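Local coordinates for protein aspartate aminotransferase, cytoplasmic (Schizosaccharomyces pombe 972h-, PDB 6JPK) that catalyses the pyridoxal 5'-phosphate-dependent transfer of the amino group between L-aspartate and 2-oxoglutarate, yielding oxaloacetate and L-glutamate, at residues Glu305-Pro310 / Ala314-Asp319; Glu85-Pro90 / Phe218-Gln223. The protein carries 1 engineered substitution. All coordinates share one frame; numbering follows the deposited sequence.

Contact 1: Glu305-Pro310 / Ala314-Asp319; sequences EILNSP and AEWEQD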
loop_
_atom_site.group_PDB
_atom_site.type_symbol
_atom_site.label_atom_id
_atom_site.label_comp_id
_atom_site.label_asym_id
_atom_site.label_seq_id
_atom_site.Cartn_x
_atom_site.Cartn_y
_atom_site.Cartn_z
ATOM N N GLU A 305 4.600 12.426 14.981
ATOM C CA GLU A 305 4.707 13.743 15.608
ATOM C C GLU A 305 3.815 13.820 16.843
ATOM O O GLU A 305 4.253 14.246 17.916
ATOM C CB GLU A 305 4.348 14.841 14.601
ATOM C CG GLU A 305 4.807 16.209 15.019
ATOM C CD GLU A 305 6.340 16.335 15.057
ATOM O OE1 GLU A 305 7.047 15.585 14.329
ATOM O OE2 GLU A 305 6.834 17.183 15.829
ATOM N N ILE A 306 2.561 13.378 16.708
ATOM C CA ILE A 306 1.645 13.341 17.845
ATOM C C ILE A 306 2.191 12.452 18.959
ATOM O O ILE A 306 2.293 12.871 20.120
ATOM C CB ILE A 306 0.255 12.864 17.389
ATOM C CG1 ILE A 306 -0.399 13.913 16.474
ATOM C CG2 ILE A 306 -0.618 12.550 18.592
ATOM C CD1 ILE A 306 -1.789 13.493 15.966
ATOM N N LEU A 307 2.537 11.206 18.622
ATOM C CA LEU A 307 2.833 10.208 19.648
ATOM C C LEU A 307 4.091 10.546 20.445
ATOM O O LEU A 307 4.182 10.189 21.623
ATOM C CB LEU A 307 2.952 8.823 19.004
ATOM C CG LEU A 307 1.621 8.298 18.438
ATOM C CD1 LEU A 307 1.792 7.063 17.549
ATOM C CD2 LEU A 307 0.664 8.000 19.573
ATOM N N ASN A 308 5.054 11.236 19.843
ATOM C CA ASN A 308 6.305 11.545 20.525
ATOM C C ASN A 308 6.312 12.927 21.160
ATOM O O ASN A 308 7.318 13.307 21.762
ATOM C CB ASN A 308 7.481 11.403 19.550
ATOM C CG ASN A 308 7.730 9.955 19.166
ATOM O OD1 ASN A 308 7.911 9.107 20.033
ATOM N ND2 ASN A 308 7.690 9.657 17.878
ATOM N N SER A 309 5.216 13.678 21.064
ATOM C CA SER A 309 5.123 14.992 21.698
ATOM C C SER A 309 4.161 14.925 22.873
ATOM O O SER A 309 2.968 14.659 22.665
ATOM C CB SER A 309 4.651 16.054 20.698
ATOM O OG SER A 309 4.149 17.191 21.399
ATOM N N PRO A 310 4.610 15.150 24.111
ATOM C CA PRO A 310 3.668 15.112 25.243
ATOM C C PRO A 310 2.471 16.040 25.074
ATOM O O PRO A 310 1.341 15.646 25.391
ATOM C CB PRO A 310 4.551 15.517 26.433
ATOM C CG PRO A 310 5.921 14.970 26.054
ATOM C CD PRO A 310 6.014 15.249 24.558
ATOM N N ALA A 314 -1.419 14.840 24.461
ATOM C CA ALA A 314 -2.522 15.243 25.329
ATOM C C ALA A 314 -3.660 15.875 24.532
ATOM O O ALA A 314 -4.838 15.664 24.843
ATOM C CB ALA A 314 -2.023 16.216 26.402
ATOM N N GLU A 315 -3.330 16.681 23.520
ATOM C CA GLU A 315 -4.377 17.287 22.702
ATOM C C GLU A 315 -5.084 16.240 21.855
ATOM O O GLU A 315 -6.302 16.315 21.657
ATOM C CB GLU A 315 -3.780 18.399 21.839
ATOM C CG GLU A 315 -3.257 19.560 22.718
ATOM C CD GLU A 315 -2.412 20.574 21.974
ATOM O OE1 GLU A 315 -2.481 20.605 20.730
ATOM O OE2 GLU A 315 -1.696 21.365 22.646
ATOM N N TRP A 316 -4.342 15.248 21.358
ATOM C CA TRP A 316 -4.977 14.140 20.652
ATOM C C TRP A 316 -5.964 13.411 21.558
ATOM O O TRP A 316 -7.069 13.058 21.122
ATOM C CB TRP A 316 -3.910 13.185 20.107
ATOM C CG TRP A 316 -4.443 11.936 19.433
ATOM C CD1 TRP A 316 -5.431 11.860 18.480
ATOM C CD2 TRP A 316 -3.989 10.587 19.645
ATOM N NE1 TRP A 316 -5.623 10.543 18.100
ATOM C CE2 TRP A 316 -4.752 9.748 18.799
ATOM C CE3 TRP A 316 -3.013 10.010 20.472
ATOM C CZ2 TRP A 316 -4.566 8.360 18.751
ATOM C CZ3 TRP A 316 -2.835 8.617 20.427
ATOM C CH2 TRP A 316 -3.616 7.816 19.576
ATOM N N GLU A 317 -5.596 13.195 22.829
ATOM C CA GLU A 317 -6.514 12.530 23.757
ATOM C C GLU A 317 -7.795 13.335 23.948
ATOM O O GLU A 317 -8.881 12.754 24.096
ATOM C CB GLU A 317 -5.836 12.288 25.110
ATOM C CG GLU A 317 -4.851 11.112 25.101
ATOM C CD GLU A 317 -4.165 10.929 26.447
ATOM O OE1 GLU A 317 -3.704 11.948 27.027
ATOM O OE2 GLU A 317 -4.102 9.772 26.926
ATOM N N GLN A 318 -7.690 14.671 23.957
ATOM C CA GLN A 318 -8.892 15.505 23.938
ATOM C C GLN A 318 -9.733 15.256 22.686
ATOM O O GLN A 318 -10.966 15.213 22.764
ATOM C CB GLN A 318 -8.521 16.990 24.034
ATOM C CG GLN A 318 -8.086 17.411 25.416
ATOM C CD GLN A 318 -9.064 16.939 26.479
ATOM O OE1 GLN A 318 -10.248 17.291 26.455
ATOM N NE2 GLN A 318 -8.577 16.113 27.406
ATOM N N ASP A 319 -9.097 15.130 21.518
ATOM C CA ASP A 319 -9.854 14.844 20.298
ATOM C C ASP A 319 -10.536 13.473 20.363
ATOM O O ASP A 319 -11.664 13.312 19.881
ATOM C CB ASP A 319 -8.945 14.916 19.066
ATOM C CG ASP A 319 -8.307 16.307 18.857
ATOM O OD1 ASP A 319 -8.730 17.307 19.483
ATOM O OD2 ASP A 319 -7.364 16.394 18.042
#

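Contact 2: Glu85-Pro90 / Phe218-Gln223; sequences EVLFRP and FDIAYQ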
loop_
_atom_site.group_PDB
_atom_site.type_symbol
_atom_site.label_atom_id
_atom_site.label_comp_id
_atom_site.label_asym_id
_atom_site.label_seq_id
_atom_site.Cartn_x
_atom_site.Cartn_y
_atom_site.Cartn_z
ATOM N N GLU A 85 4.576 1.528 21.301
ATOM C CA GLU A 85 4.534 2.028 22.670
ATOM C C GLU A 85 3.108 2.361 23.103
ATOM O O GLU A 85 2.716 2.067 24.241
ATOM C CB GLU A 85 5.446 3.253 22.819
ATOM C CG GLU A 85 6.923 2.888 22.743
ATOM C CD GLU A 85 7.869 4.088 22.768
ATOM O OE1 GLU A 85 8.975 3.952 23.342
ATOM O OE2 GLU A 85 7.522 5.156 22.211
ATOM N N VAL A 86 2.306 2.957 22.211
ATOM C CA VAL A 86 0.967 3.368 22.642
ATOM C C VAL A 86 0.064 2.145 22.856
ATOM O O VAL A 86 -0.870 2.197 23.668
ATOM C CB VAL A 86 0.355 4.385 21.654
ATOM C CG1 VAL A 86 -0.022 3.723 20.333
ATOM C CG2 VAL A 86 -0.875 5.094 22.282
ATOM N N LEU A 87 0.351 1.021 22.173
ATOM C CA LEU A 87 -0.384 -0.227 22.408
ATOM C C LEU A 87 -0.056 -0.833 23.763
ATOM O O LEU A 87 -0.917 -1.456 24.391
ATOM C CB LEU A 87 -0.048 -1.266 21.334
ATOM C CG LEU A 87 -0.559 -1.053 19.915
ATOM C CD1 LEU A 87 -0.054 -2.167 19.004
ATOM C CD2 LEU A 87 -2.089 -0.977 19.913
ATOM N N PHE A 88 1.198 -0.715 24.198
ATOM C CA PHE A 88 1.739 -1.462 25.321
ATOM C C PHE A 88 2.262 -0.528 26.408
ATOM O O PHE A 88 3.306 -0.782 27.017
ATOM C CB PHE A 88 2.852 -2.410 24.858
ATOM C CG PHE A 88 2.372 -3.509 23.920
ATOM C CD1 PHE A 88 1.472 -4.475 24.363
ATOM C CD2 PHE A 88 2.823 -3.574 22.614
ATOM C CE1 PHE A 88 1.021 -5.490 23.512
ATOM C CE2 PHE A 88 2.379 -4.584 21.755
ATOM C CZ PHE A 88 1.472 -5.537 22.207
ATOM N N ARG A 89 1.534 0.552 26.689
ATOM C CA ARG A 89 1.974 1.446 27.760
ATOM C C ARG A 89 2.157 0.726 29.097
ATOM O O ARG A 89 3.153 1.018 29.786
ATOM C CB ARG A 89 1.016 2.647 27.878
ATOM C CG ARG A 89 0.849 3.435 26.552
ATOM C CD ARG A 89 0.709 4.958 26.747
ATOM N NE ARG A 89 -0.592 5.333 27.295
ATOM C CZ ARG A 89 -0.889 6.532 27.796
ATOM N NH1 ARG A 89 0.028 7.497 27.831
ATOM N NH2 ARG A 89 -2.107 6.761 28.272
ATOM N N PRO A 90 1.298 -0.220 29.510
ATOM C CA PRO A 90 1.591 -0.976 30.743
ATOM C C PRO A 90 2.732 -1.978 30.613
ATOM O O PRO A 90 3.101 -2.578 31.627
ATOM C CB PRO A 90 0.274 -1.710 31.035
ATOM C CG PRO A 90 -0.778 -0.981 30.220
ATOM C CD PRO A 90 -0.049 -0.535 28.997
ATOM N N PHE A 218 -4.544 -10.283 17.268
ATOM C CA PHE A 218 -5.440 -9.196 17.651
ATOM C C PHE A 218 -5.554 -8.188 16.518
ATOM O O PHE A 218 -4.544 -7.768 15.948
ATOM C CB PHE A 218 -4.944 -8.463 18.897
ATOM C CG PHE A 218 -5.171 -9.201 20.183
ATOM C CD1 PHE A 218 -6.424 -9.237 20.759
ATOM C CD2 PHE A 218 -4.111 -9.811 20.840
ATOM C CE1 PHE A 218 -6.631 -9.903 21.967
ATOM C CE2 PHE A 218 -4.304 -10.480 22.049
ATOM C CZ PHE A 218 -5.568 -10.526 22.610
ATOM N N ASP A 219 -6.776 -7.789 16.213
ATOM C CA ASP A 219 -7.038 -6.646 15.344
ATOM C C ASP A 219 -7.456 -5.480 16.233
ATOM O O ASP A 219 -8.442 -5.587 16.972
ATOM C CB ASP A 219 -8.131 -6.983 14.329
ATOM C CG ASP A 219 -8.155 -6.015 13.145
ATOM O OD1 ASP A 219 -7.979 -4.793 13.349
ATOM O OD2 ASP A 219 -8.348 -6.481 12.002
ATOM N N ILE A 220 -6.695 -4.385 16.212
ATOM C CA ILE A 220 -7.006 -3.221 17.041
ATOM C C ILE A 220 -7.100 -2.003 16.119
ATOM O O ILE A 220 -6.113 -1.310 15.845
ATOM C CB ILE A 220 -6.008 -3.017 18.190
ATOM C CG1 ILE A 220 -6.418 -1.824 19.056
ATOM C CG2 ILE A 220 -4.555 -2.908 17.715
ATOM C CD1 ILE A 220 -5.902 -1.918 20.490
ATOM N N ALA A 221 -8.307 -1.732 15.639
ATOM C CA ALA A 221 -8.564 -0.624 14.735
ATOM C C ALA A 221 -9.160 0.600 15.421
ATOM O O ALA A 221 -9.289 1.641 14.770
ATOM C CB ALA A 221 -9.506 -1.079 13.613
ATOM N N TYR A 222 -9.537 0.516 16.709
ATOM C CA TYR A 222 -10.265 1.622 17.328
ATOM C C TYR A 222 -9.696 2.017 18.689
ATOM O O TYR A 222 -10.436 2.498 19.549
ATOM C CB TYR A 222 -11.755 1.290 17.456
ATOM C CG TYR A 222 -12.353 0.790 16.164
ATOM C CD1 TYR A 222 -12.650 1.670 15.139
ATOM C CD2 TYR A 222 -12.578 -0.567 15.958
ATOM C CE1 TYR A 222 -13.173 1.224 13.945
ATOM C CE2 TYR A 222 -13.109 -1.030 14.764
ATOM C CZ TYR A 222 -13.399 -0.124 13.758
ATOM O OH TYR A 222 -13.917 -0.557 12.562
ATOM N N GLN A 223 -8.393 1.856 18.906
ATOM C CA GLN A 223 -7.840 2.203 20.215
ATOM C C GLN A 223 -7.999 3.698 20.488
ATOM O O GLN A 223 -7.575 4.534 19.684
ATOM C CB GLN A 223 -6.359 1.820 20.319
ATOM C CG GLN A 223 -5.818 2.054 21.743
ATOM C CD GLN A 223 -4.298 1.977 21.864
ATOM O OE1 GLN A 223 -3.579 2.011 20.870
ATOM N NE2 GLN A 223 -3.807 1.907 23.100
#

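Contact 1: Glu305-Pro310 / Ala314-Asp319
The indole of Trp-316 is the flat group here, and two methyls from the preceding helix reach it obliquely at separate places. Ile-306 touches near the root of the ring: its CG2 lies 3.7 Å from CB of Trp-316 and about 4.0 Å from CG, CD2 and CE3, the two side chains crossing at about a right angle. Leu-307 arrives farther out, with CD2 3.7 Å from CZ3 of Trp-316. Trp-316 extends away from its own helix with CG opposite the backbone N (chi1 176°), which carries the six-membered ring alongside Leu-307. On the five-membered ring, NE1 donates to the backbone carbonyl of Asn-256, so the one polar atom of this buried ring is satisfied, which probably helps hold its rotation, while Met-257 packs against the same side chain. With an alanine in place of Trp-316, the methyls of Ile-306 and Leu-307 would probably face a gap and the backbone carbonyl of Asn-256 would lose its indole donor.

Nearer the surface the two segments are joined through the backbone. Ala-314 N donates to Pro-310 O at 3.0 Å with an N-H...O angle of 159°, an ordinary i to i+4 helical bond, and Ala-314 CB rests 3.6 Å from that same oxygen. Glu-315 makes a salt bridge to Lys-55 on helix 51-62, the helix that also packs on Ile-306.

Together they form a short helix-to-helix connection. Helix 297-308 finishes, Ser-309 serves as N-cap through its OG to the N of Leu-312, and Pro-310 starts the first turn of helix 310-340. That long helix, as in other class I aminotransferases, probably spans from the large cofactor-binding domain to the small one, and Trp-316 pins its beginning against the helix before it.

Contact 2: Glu85-Pro90 / Phe218-Gln223
Gln-223 reaches across to the end of helix 77-87 and gives its amide to the backbone of Val-86. NE2 sits 3.0 Å from Val-86 O, and the N-H...O angle of 169° makes the bond nearly straight. The acceptor lies almost in the amide plane of Gln-223, yet the donor stands above the plane of the carbonyl, 45° out of it. The chain leaves the helix at Phe-88, and this last-turn carbonyl takes the glutamine amide as a donor. Leu-87 fills the space beside the amide: its CD2 is 3.5 Å from OE1 of Gln-223 and 3.8 Å from CG2 of Ile-220, with CD1 of Ile-220 at 4.0 Å from the same methyl. One leucine branch is therefore shared between the polar and the apolar partner. Val-86 CG1 touches OE1 of Gln-223 more loosely, at 4.0 Å.

What sets the amide in place is the long reach of Gln-223, whose CG is turned opposite the backbone N (chi1 -174°) with the chain extended beyond it. NE2 also donates to Leu-230 O, so two carbonyls grip this buried nitrogen, and Gln-223 O accepts from the side chain of Asn-256. The next carbonyl at the end of the helix, Leu-87 O, takes a bond from Asn-238 ND2.

Further out, strand 247-252 runs alongside strand 215-220 in parallel and offers Val-249 to both Leu-87 and Ile-220, while Leu-87 also meets His-268 of strand 264-270. The end of helix 77-87 is thus seated on the central mixed sheet, beside helix 235-241, which Phe-88 contacts through Asn-238 and Val-241.

Coming from the N terminus, helix 77-87 ends in residues 85-90, and contact 2 closes only after 127 intervening residues, at the end of strand 215-220. Contact 1 opens later and closes at once, across three residues, joining helix 297-308 to helix 310-340. The two are in series, neither nested nor crossed, their centres 15 Å apart. They meet directly where Leu-307 CD2 lies 4.2 Å from Val-86 CB, while the carboxylate of Glu-317 lies loosely near the guanidinium of Arg-89. Asn-256, next to the probable cofactor lysine Lys-255, bonds to both, so the start of the long helix and the loop after strand 215-220 are tied to the same residue; helix 77-87 joins them through Gln-223.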